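Local structure of coclaurine N-methyltransferase (Coptis japonica, 6GKV) at residues 228-233 and 340-345; 283-288 and 329-334. The protein catalyses the transfer of a methyl group from S-adenosyl-L-methionine to the ring nitrogen of coclaurine and related tetrahydroisoquinolines in alkaloid biosynthesis. All blocks are in the same frame, centred on the assembly; numbering follows the deposited sequence.

In the fold
From the N terminus the chain runs through helices, then through the strands of a Rossmann-type methyltransferase sheet, and reaches strand 221-230. Residues 228-233 end that strand and open the loop that contact 1 closes when strand 342-350 returns antiparallel beside it. Nested within this loop, contact 2 closes a smaller one: helix 281-297 leaves strand 272-279, and helix 313-335 comes back across it almost antiparallel. A short turn then leads from helix 313-335 into strand 342-350, so the two contacts abut, with Phe334 against Ile228 and Trp342 against Met333. Together they fasten the helical side of the N-methylheliamine pocket to the sheet.

Contact 1: 228-233 and 340-345; sequences ICHKTF and EEWMAS
Glu341 OE1 has two hydrogen-bond partners: His230 NE2, which donates to it at 2.8 Å, and the hydroxyl of Tyr40. The imidazole and the carboxylate lie side by side and nearly coplanar, their planes 16° apart, with NE2 meeting OE1 almost along the C-O axis. His230 can present this nitrogen because its CG stands anti to the backbone N (chi1 -180°), which carries the ring out beside Glu341. A weak bond from Phe233 N to ND1, compatible with an unprotonated ND1, further limits the ring's rotation, and Phe233 CE2 lies over one imidazole face. Trp342 offers the face of its indole to the edge of the same imidazole, a T-shaped pair with planes at 69° and His230 CD2 3.9 Å above the indole plane. The broad ring system suits this place, since it also rests on helix 21-39 while its NE1 is bonded to Tyr235.

Backbone pairing joins strand 221-230 to strand 342-350, the seventh strand inserted between fifth and sixth (order 3-2-1-4-5-7-6), as in Rossmann-type methyltransferases. Cys229 and Met343 form an antiparallel hydrogen-bonded pair, with Met343 N 2.7 Å from Cys229 O, and Lys231 N donates to Glu341 O at 3.0 Å. On the sheet face opposite His230 and Trp342, Cys229 SG packs 3.7 Å from Met343 CG, and the thioether chain bends at its end to lay Met343 CE 3.6 Å from Lys231 CB. The extended lysine chain beyond CG carries NZ to Glu340 O, 2.9 Å away. The carboxylate of Glu340 is engaged by Thr43 and Tyr44 of the second subunit, at the dimer interface.

The bonds from His230 and Tyr40 to OE1, together with Asn337 at OE2, would probably favour an ionised Glu341 carboxylate.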
ATOM      1  N   ILE A 228       6.602  12.944  -4.567  1.00 30.20           N
ATOM      2  CA  ILE A 228       6.505  13.296  -3.176  1.00 34.08           C
ATOM      3  C   ILE A 228       5.178  12.702  -2.702  1.00 36.92           C
ATOM      4  O   ILE A 228       4.320  12.394  -3.528  1.00 38.72           O
ATOM      5  CB  ILE A 228       6.595  14.823  -2.971  1.00 36.57           C
ATOM      6  CG1 ILE A 228       5.606  15.546  -3.884  1.00 27.08           C
ATOM      7  CG2 ILE A 228       8.000  15.284  -3.303  1.00 39.12           C
ATOM      8  CD1 ILE A 228       4.227  15.685  -3.317  1.00 29.76           C
ATOM      9  N   CYS A 229       5.007  12.520  -1.394  1.00 40.36           N
ATOM     10  CA  CYS A 229       3.780  11.910  -0.882  1.00 32.59           C
ATOM     11  C   CYS A 229       3.534  12.283   0.564  1.00 34.25           C
ATOM     12  O   CYS A 229       4.394  12.910   1.204  1.00 32.17           O
ATOM     13  CB  CYS A 229       3.864  10.396  -1.000  1.00 37.55           C
ATOM     14  SG  CYS A 229       5.129   9.736   0.086  1.00 41.60           S
ATOM     15  N   HIS A 230       2.352  11.933   1.073  1.00 28.48           N
ATOM     16  CA  HIS A 230       2.219  11.749   2.505  1.00 42.39           C
ATOM     17  C   HIS A 230       2.208  10.248   2.784  1.00 41.19           C
ATOM     18  O   HIS A 230       1.662   9.468   2.003  1.00 42.78           O
ATOM     19  CB  HIS A 230       0.965  12.399   3.078  1.00 34.54           C
ATOM     20  CG  HIS A 230       0.847  12.201   4.561  1.00 37.40           C
ATOM     21  ND1 HIS A 230       0.169  11.140   5.116  1.00 34.84           N
ATOM     22  CD2 HIS A 230       1.392  12.893   5.597  1.00 32.06           C
ATOM     23  CE1 HIS A 230       0.263  11.211   6.438  1.00 39.55           C
ATOM     24  NE2 HIS A 230       0.998  12.262   6.751  1.00 44.14           N
ATOM     25  N   LYS A 231       2.798   9.834   3.891  1.00 48.50           N
ATOM     26  CA  LYS A 231       3.018   8.401   4.106  1.00 42.42           C
ATOM     27  C   LYS A 231       1.718   7.591   4.137  1.00 44.98           C
ATOM     28  O   LYS A 231       1.706   6.425   3.772  1.00 39.46           O
ATOM     29  CB  LYS A 231       3.803   8.168   5.392  1.00 37.92           C
ATOM     30  CG  LYS A 231       3.035   8.386   6.701  1.00 36.69           C
ATOM     31  CD  LYS A 231       3.902   7.887   7.869  1.00 35.54           C
ATOM     32  CE  LYS A 231       3.457   8.433   9.213  1.00 36.81           C
ATOM     33  NZ  LYS A 231       4.549   8.314  10.223  1.00 39.51           N
ATOM     34  N   THR A 232       0.604   8.220   4.491  1.00 48.35           N
ATOM     35  CA  THR A 232      -0.640   7.468   4.677  1.00 41.49           C
ATOM     36  C   THR A 232      -1.815   7.869   3.785  1.00 49.46           C
ATOM     37  O   THR A 232      -2.420   7.011   3.133  1.00 55.51           O
ATOM     38  CB  THR A 232      -1.077   7.599   6.109  1.00 38.95           C
ATOM     39  OG1 THR A 232       0.009   7.176   6.931  1.00 47.15           O
ATOM     40  CG2 THR A 232      -2.319   6.767   6.385  1.00 32.18           C
ATOM     41  N   PHE A 233      -2.160   9.158   3.768  1.00 44.23           N
ATOM     42  CA  PHE A 233      -3.331   9.565   3.005  1.00 46.17           C
ATOM     43  C   PHE A 233      -2.964  10.253   1.696  1.00 43.50           C
ATOM     44  O   PHE A 233      -1.795  10.527   1.418  1.00 46.89           O
ATOM     45  CB  PHE A 233      -4.286  10.443   3.851  1.00 49.03           C
ATOM     46  CG  PHE A 233      -3.649  11.653   4.518  1.00 54.07           C
ATOM     47  CD1 PHE A 233      -3.460  12.838   3.821  1.00 42.06           C
ATOM     48  CD2 PHE A 233      -3.336  11.634   5.877  1.00 58.32           C
ATOM     49  CE1 PHE A 233      -2.912  13.957   4.441  1.00 42.59           C
ATOM     50  CE2 PHE A 233      -2.791  12.759   6.504  1.00 51.96           C
ATOM     51  CZ  PHE A 233      -2.576  13.914   5.780  1.00 46.49           C
ATOM     52  N   GLU A 340       8.686  12.631   8.871  1.00 37.25           N
ATOM     53  CA  GLU A 340       7.991  11.354   8.888  1.00 39.37           C
ATOM     54  C   GLU A 340       6.506  11.526   8.625  1.00 39.05           C
ATOM     55  O   GLU A 340       5.697  10.715   9.054  1.00 47.18           O
ATOM     56  CB  GLU A 340       8.232  10.653  10.242  1.00 38.63           C
ATOM     57  CG  GLU A 340       9.653  10.112  10.362  1.00 37.41           C
ATOM     58  CD  GLU A 340       9.904   8.969   9.358  1.00 41.61           C
ATOM     59  OE1 GLU A 340       8.994   8.122   9.188  1.00 42.40           O
ATOM     60  OE2 GLU A 340      10.991   8.918   8.724  1.00 42.49           O
ATOM     61  N   GLU A 341       6.153  12.604   7.932  1.00 34.07           N
ATOM     62  CA  GLU A 341       4.782  12.823   7.488  1.00 28.52           C
ATOM     63  C   GLU A 341       4.730  12.930   5.955  1.00 37.46           C
ATOM     64  O   GLU A 341       4.278  12.018   5.268  1.00 36.19           O
ATOM     65  CB  GLU A 341       4.199  14.080   8.132  1.00 40.55           C
ATOM     66  CG  GLU A 341       4.068  14.000   9.650  1.00 44.72           C
ATOM     67  CD  GLU A 341       3.035  12.986  10.109  1.00 41.13           C
ATOM     68  OE1 GLU A 341       2.253  12.503   9.278  1.00 45.88           O
ATOM     69  OE2 GLU A 341       2.982  12.677  11.314  1.00 54.62           O
ATOM     70  N   TRP A 342       5.163  14.075   5.437  1.00 46.01           N
ATOM     71  CA  TRP A 342       5.262  14.288   4.000  1.00 38.84           C
ATOM     72  C   TRP A 342       6.675  13.921   3.591  1.00 41.77           C
ATOM     73  O   TRP A 342       7.639  14.259   4.292  1.00 40.35           O
ATOM     74  CB  TRP A 342       4.920  15.738   3.634  1.00 33.22           C
ATOM     75  CG  TRP A 342       3.448  16.055   3.779  1.00 24.63           C
ATOM     76  CD1 TRP A 342       2.462  15.747   2.891  1.00 31.81           C
ATOM     77  CD2 TRP A 342       2.804  16.720   4.882  1.00 31.94           C
ATOM     78  NE1 TRP A 342       1.246  16.187   3.364  1.00 36.63           N
ATOM     79  CE2 TRP A 342       1.427  16.783   4.562  1.00 32.03           C
ATOM     80  CE3 TRP A 342       3.267  17.299   6.064  1.00 38.17           C
ATOM     81  CZ2 TRP A 342       0.505  17.399   5.426  1.00 35.31           C
ATOM     82  CZ3 TRP A 342       2.336  17.914   6.909  1.00 31.24           C
ATOM     83  CH2 TRP A 342       0.975  17.951   6.586  1.00 31.12           C
ATOM     84  N   MET A 343       6.797  13.215   2.469  1.00 39.27           N
ATOM     85  CA  MET A 343       8.071  12.633   2.089  1.00 38.63           C
ATOM     86  C   MET A 343       8.107  12.225   0.622  1.00 42.27           C
ATOM     87  O   MET A 343       7.208  12.564  -0.156  1.00 39.68           O
ATOM     88  CB  MET A 343       8.374  11.416   2.975  1.00 37.88           C
ATOM     89  CG  MET A 343       7.197  10.422   3.084  1.00 39.47           C
ATOM     90  SD  MET A 343       7.515   9.020   4.198  1.00 50.11           S
ATOM     91  CE  MET A 343       7.086   9.703   5.792  1.00 24.55           C
ATOM     92  N   ALA A 344       9.149  11.477   0.271  1.00 39.94           N
ATOM     93  CA  ALA A 344       9.373  11.024  -1.092  1.00 37.44           C
ATOM     94  C   ALA A 344       9.291   9.504  -1.236  1.00 38.32           C
ATOM     95  O   ALA A 344       9.829   8.741  -0.429  1.00 37.81           O
ATOM     96  CB  ALA A 344      10.718  11.520  -1.588  1.00 31.25           C
ATOM     97  N   SER A 345       8.605   9.080  -2.291  1.00 44.27           N
ATOM     98  CA  SER A 345       8.416   7.668  -2.627  1.00 33.79           C
ATOM     99  C   SER A 345       9.076   7.297  -3.942  1.00 32.78           C
ATOM    100  O   SER A 345       8.887   7.983  -4.962  1.00 40.71           O
ATOM    101  CB  SER A 345       6.922   7.356  -2.696  1.00 27.62           C
ATOM    102  OG  SER A 345       6.675   6.041  -3.168  1.00 31.26           O
TER

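Contact 2: 283-288 and 329-334. With F2W (6,7-dimethoxy-2-methyl-1,2,3,4-tetrahydroisoquinolin-2-ium), chain D.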
ATOM      1  N   HIS A 283      15.050  15.311   3.515  1.00 44.19           N
ATOM      2  CA  HIS A 283      15.814  15.583   2.306  1.00 43.10           C
ATOM      3  C   HIS A 283      15.188  16.687   1.472  1.00 40.38           C
ATOM      4  O   HIS A 283      15.876  17.617   1.021  1.00 45.42           O
ATOM      5  CB  HIS A 283      15.942  14.316   1.472  1.00 41.85           C
ATOM      6  CG  HIS A 283      16.610  13.191   2.190  1.00 39.70           C
ATOM      7  ND1 HIS A 283      17.981  13.073   2.273  1.00 41.49           N
ATOM      8  CD2 HIS A 283      16.099  12.118   2.837  1.00 46.34           C
ATOM      9  CE1 HIS A 283      18.287  11.980   2.944  1.00 42.04           C
ATOM     10  NE2 HIS A 283      17.163  11.377   3.291  1.00 45.22           N
ATOM     11  N   PHE A 284      13.883  16.622   1.258  1.00 29.71           N
ATOM     12  CA  PHE A 284      13.291  17.701   0.478  1.00 28.93           C
ATOM     13  C   PHE A 284      13.179  18.953   1.339  1.00 35.84           C
ATOM     14  O   PHE A 284      13.220  20.080   0.829  1.00 44.83           O
ATOM     15  CB  PHE A 284      11.936  17.316  -0.121  1.00 22.71           C
ATOM     16  CG  PHE A 284      11.592  18.122  -1.345  1.00 29.45           C
ATOM     17  CD1 PHE A 284      12.586  18.823  -1.985  1.00 42.27           C
ATOM     18  CD2 PHE A 284      10.329  18.126  -1.897  1.00 41.01           C
ATOM     19  CE1 PHE A 284      12.333  19.573  -3.101  1.00 48.25           C
ATOM     20  CE2 PHE A 284      10.085  18.868  -3.056  1.00 45.21           C
ATOM     21  CZ  PHE A 284      11.090  19.607  -3.642  1.00 41.36           C
ATOM     22  N   SER A 285      13.081  18.769   2.646  1.00 41.97           N
ATOM     23  CA  SER A 285      13.050  19.926   3.516  1.00 41.95           C
ATOM     24  C   SER A 285      14.365  20.663   3.383  1.00 46.43           C
ATOM     25  O   SER A 285      14.384  21.879   3.214  1.00 50.88           O
ATOM     26  CB  SER A 285      12.790  19.528   4.962  1.00 43.32           C
ATOM     27  OG  SER A 285      12.593  20.691   5.751  1.00 53.20           O
ATOM     28  N   ARG A 286      15.466  19.922   3.426  1.00 43.63           N
ATOM     29  CA  ARG A 286      16.776  20.557   3.417  1.00 44.19           C
ATOM     30  C   ARG A 286      17.063  21.157   2.053  1.00 42.59           C
ATOM     31  O   ARG A 286      17.702  22.209   1.944  1.00 50.48           O
ATOM     32  CB  ARG A 286      17.859  19.565   3.809  1.00 44.63           C
ATOM     33  CG  ARG A 286      17.955  19.328   5.327  1.00 51.75           C
ATOM     34  CD  ARG A 286      19.380  18.962   5.739  1.00 54.54           C
ATOM     35  NE  ARG A 286      20.352  19.921   5.217  1.00 65.43           N
ATOM     36  CZ  ARG A 286      21.659  19.691   5.122  1.00 74.41           C
ATOM     37  NH1 ARG A 286      22.156  18.522   5.512  1.00 75.63           N
ATOM     38  NH2 ARG A 286      22.466  20.624   4.622  1.00 78.02           N
ATOM     39  N   THR A 287      16.573  20.487   1.018  1.00 47.34           N
ATOM     40  CA  THR A 287      16.694  20.965  -0.356  1.00 48.50           C
ATOM     41  C   THR A 287      16.098  22.372  -0.523  1.00 39.74           C
ATOM     42  O   THR A 287      16.761  23.275  -1.003  1.00 42.19           O
ATOM     43  CB  THR A 287      16.000  19.987  -1.342  1.00 28.32           C
ATOM     44  OG1 THR A 287      16.683  18.733  -1.323  1.00 37.71           O
ATOM     45  CG2 THR A 287      16.069  20.506  -2.724  1.00 34.12           C
ATOM     46  N   ASN A 288      14.841  22.528  -0.120  1.00 35.12           N
ATOM     47  CA  ASN A 288      14.144  23.789  -0.196  1.00 36.34           C
ATOM     48  C   ASN A 288      14.823  24.851   0.651  1.00 49.37           C
ATOM     49  O   ASN A 288      14.742  26.058   0.344  1.00 44.05           O
ATOM     50  CB  ASN A 288      12.695  23.640   0.258  1.00 38.09           C
ATOM     51  CG  ASN A 288      11.789  23.053  -0.822  1.00 45.84           C
ATOM     52  OD1 ASN A 288      11.346  23.771  -1.717  1.00 52.11           O
ATOM     53  ND2 ASN A 288      11.461  21.766  -0.704  1.00 38.43           N
ATOM     54  N   SER A 329       7.286  26.867   2.133  1.00 31.08           N
ATOM     55  CA  SER A 329       6.301  25.791   2.050  1.00 41.54           C
ATOM     56  C   SER A 329       7.002  24.428   2.005  1.00 42.64           C
ATOM     57  O   SER A 329       6.665  23.527   2.764  1.00 44.01           O
ATOM     58  CB  SER A 329       5.413  25.947   0.824  1.00 42.67           C
ATOM     59  OG  SER A 329       4.546  27.045   0.987  1.00 49.82           O
ATOM     60  N   GLY A 330       7.994  24.298   1.130  1.00 39.78           N
ATOM     61  CA  GLY A 330       8.763  23.070   1.038  1.00 49.07           C
ATOM     62  C   GLY A 330       9.469  22.702   2.331  1.00 48.55           C
ATOM     63  O   GLY A 330       9.405  21.556   2.773  1.00 45.20           O
ATOM     64  N   MET A 331      10.146  23.669   2.942  1.00 46.91           N
ATOM     65  CA  MET A 331      10.846  23.419   4.203  1.00 51.37           C
ATOM     66  C   MET A 331       9.946  22.868   5.310  1.00 44.01           C
ATOM     67  O   MET A 331      10.237  21.851   5.911  1.00 39.46           O
ATOM     68  CB  MET A 331      11.507  24.691   4.714  1.00 51.80           C
ATOM     69  CG  MET A 331      12.946  24.837   4.307  1.00 64.24           C
ATOM     70  SD  MET A 331      13.624  26.372   4.956  1.00 96.34           S
ATOM     71  CE  MET A 331      13.577  26.049   6.695  1.00 52.83           C
ATOM     72  N   GLU A 332       8.853  23.554   5.576  1.00 44.60           N
ATOM     73  CA  GLU A 332       8.038  23.210   6.718  1.00 42.18           C
ATOM     74  C   GLU A 332       7.185  21.986   6.454  1.00 44.05           C
ATOM     75  O   GLU A 332       6.901  21.225   7.368  1.00 40.03           O
ATOM     76  CB  GLU A 332       7.140  24.384   7.108  1.00 34.52           C
ATOM     77  CG  GLU A 332       7.872  25.590   7.659  1.00 37.58           C
ATOM     78  CD  GLU A 332       8.793  25.253   8.795  1.00 45.38           C
ATOM     79  OE1 GLU A 332       8.303  24.713   9.819  1.00 58.53           O
ATOM     80  OE2 GLU A 332      10.009  25.537   8.668  1.00 45.60           O
ATOM     81  N   MET A 333       6.741  21.812   5.215  1.00 42.09           N
ATOM     82  CA  MET A 333       5.826  20.733   4.917  1.00 37.93           C
ATOM     83  C   MET A 333       6.560  19.396   5.001  1.00 39.62           C
ATOM     84  O   MET A 333       6.140  18.480   5.698  1.00 40.31           O
ATOM     85  CB  MET A 333       5.202  20.930   3.540  1.00 35.57           C
ATOM     86  CG  MET A 333       4.622  19.680   2.993  1.00 31.08           C
ATOM     87  SD  MET A 333       3.908  19.761   1.375  1.00 85.16           S
ATOM     88  CE  MET A 333       2.343  20.224   1.889  1.00 23.91           C
ATOM     89  N   PHE A 334       7.681  19.303   4.303  1.00 35.16           N
ATOM     90  CA  PHE A 334       8.440  18.079   4.273  1.00 38.47           C
ATOM     91  C   PHE A 334       9.266  17.834   5.527  1.00 40.53           C
ATOM     92  O   PHE A 334       9.518  16.694   5.873  1.00 34.20           O
ATOM     93  CB  PHE A 334       9.305  18.073   3.030  1.00 35.90           C
ATOM     94  CG  PHE A 334       8.498  17.868   1.802  1.00 41.41           C
ATOM     95  CD1 PHE A 334       7.929  18.960   1.139  1.00 35.05           C
ATOM     96  CD2 PHE A 334       8.214  16.578   1.358  1.00 30.18           C
ATOM     97  CE1 PHE A 334       7.130  18.774   0.030  1.00 28.88           C
ATOM     98  CE2 PHE A 334       7.408  16.383   0.245  1.00 35.87           C
ATOM     99  CZ  PHE A 334       6.873  17.475  -0.417  1.00 44.18           C
TER
HETATM  100  CAM F2W D 502       8.026  23.185  -2.404  1.00 42.62           C
HETATM  101  OAK F2W D 502       6.916  22.268  -2.271  1.00 40.22           O
HETATM  102  CAB F2W D 502       6.848  21.442  -3.366  1.00 40.37           C
HETATM  103  CAA F2W D 502       7.774  21.479  -4.415  1.00 46.93           C
HETATM  104  CAF F2W D 502       7.599  20.602  -5.482  1.00 47.90           C
HETATM  105  CAJ F2W D 502       8.482  20.540  -6.546  1.00 54.78           C
HETATM  106  CAI F2W D 502       7.954  19.951  -7.894  1.00 59.35           C
HETATM  107  NAH F2W D 502       7.502  18.594  -7.546  1.00 65.15           N
HETATM  108  CAO F2W D 502       6.774  18.194  -8.766  1.00 72.54           C
HETATM  109  CAG F2W D 502       6.441  18.931  -6.593  1.00 50.62           C
HETATM  110  CAE F2W D 502       6.595  19.672  -5.463  1.00 40.96           C
HETATM  111  CAD F2W D 502       5.655  19.656  -4.435  1.00 34.43           C
HETATM  112  CAC F2W D 502       5.814  20.520  -3.366  1.00 27.17           C
HETATM  113  OAL F2W D 502       4.961  20.593  -2.297  1.00 42.38           O
HETATM  114  CAN F2W D 502       3.860  19.667  -2.221  1.00 31.92           C
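Phe284 drives its edge into the face of Phe334: CD2 of Phe284 stands 3.7 Å above the centre of the Phe334 ring, and the planes meet at 61° in a T-shaped pair. A chi1 of -156° swings the Phe284 ring away from its own backbone N, past Phe334 and on to the bound N-methylheliamine, its CE2 3.7 Å from ligand atom CAA. Phe334 meets the ligand with its own edge, which faces the methoxy oxygen OAL.

One position further on, Ser285 suits the close approach of the helices because it is small and polar. Its OG donates to Met331 O at 2.6 Å, in the carbonyl plane on a lone pair.

A turn later comes Asn288, whose ND2 folds back to Phe284 O at 2.9 Å, arriving above the carbonyl plane, on the face opposite to the helical donor Asn288 N. This fixes the amide against Gly330, ND2 being 3.5 Å from Gly330 CA. Glycine fits here because it brings no side chain to the spot the amide fills. Asn288 OD1 then borders the ligand methyl CAM at 3.4 Å.

The axes of segments 283-288 and 329-334 approach to 7.4 Å and run nearly antiparallel, at 158°. Helix 21-39 flanks the pair beside Met331 and Glu332, and Ile228 of strand 221-230 packs against both phenylalanines.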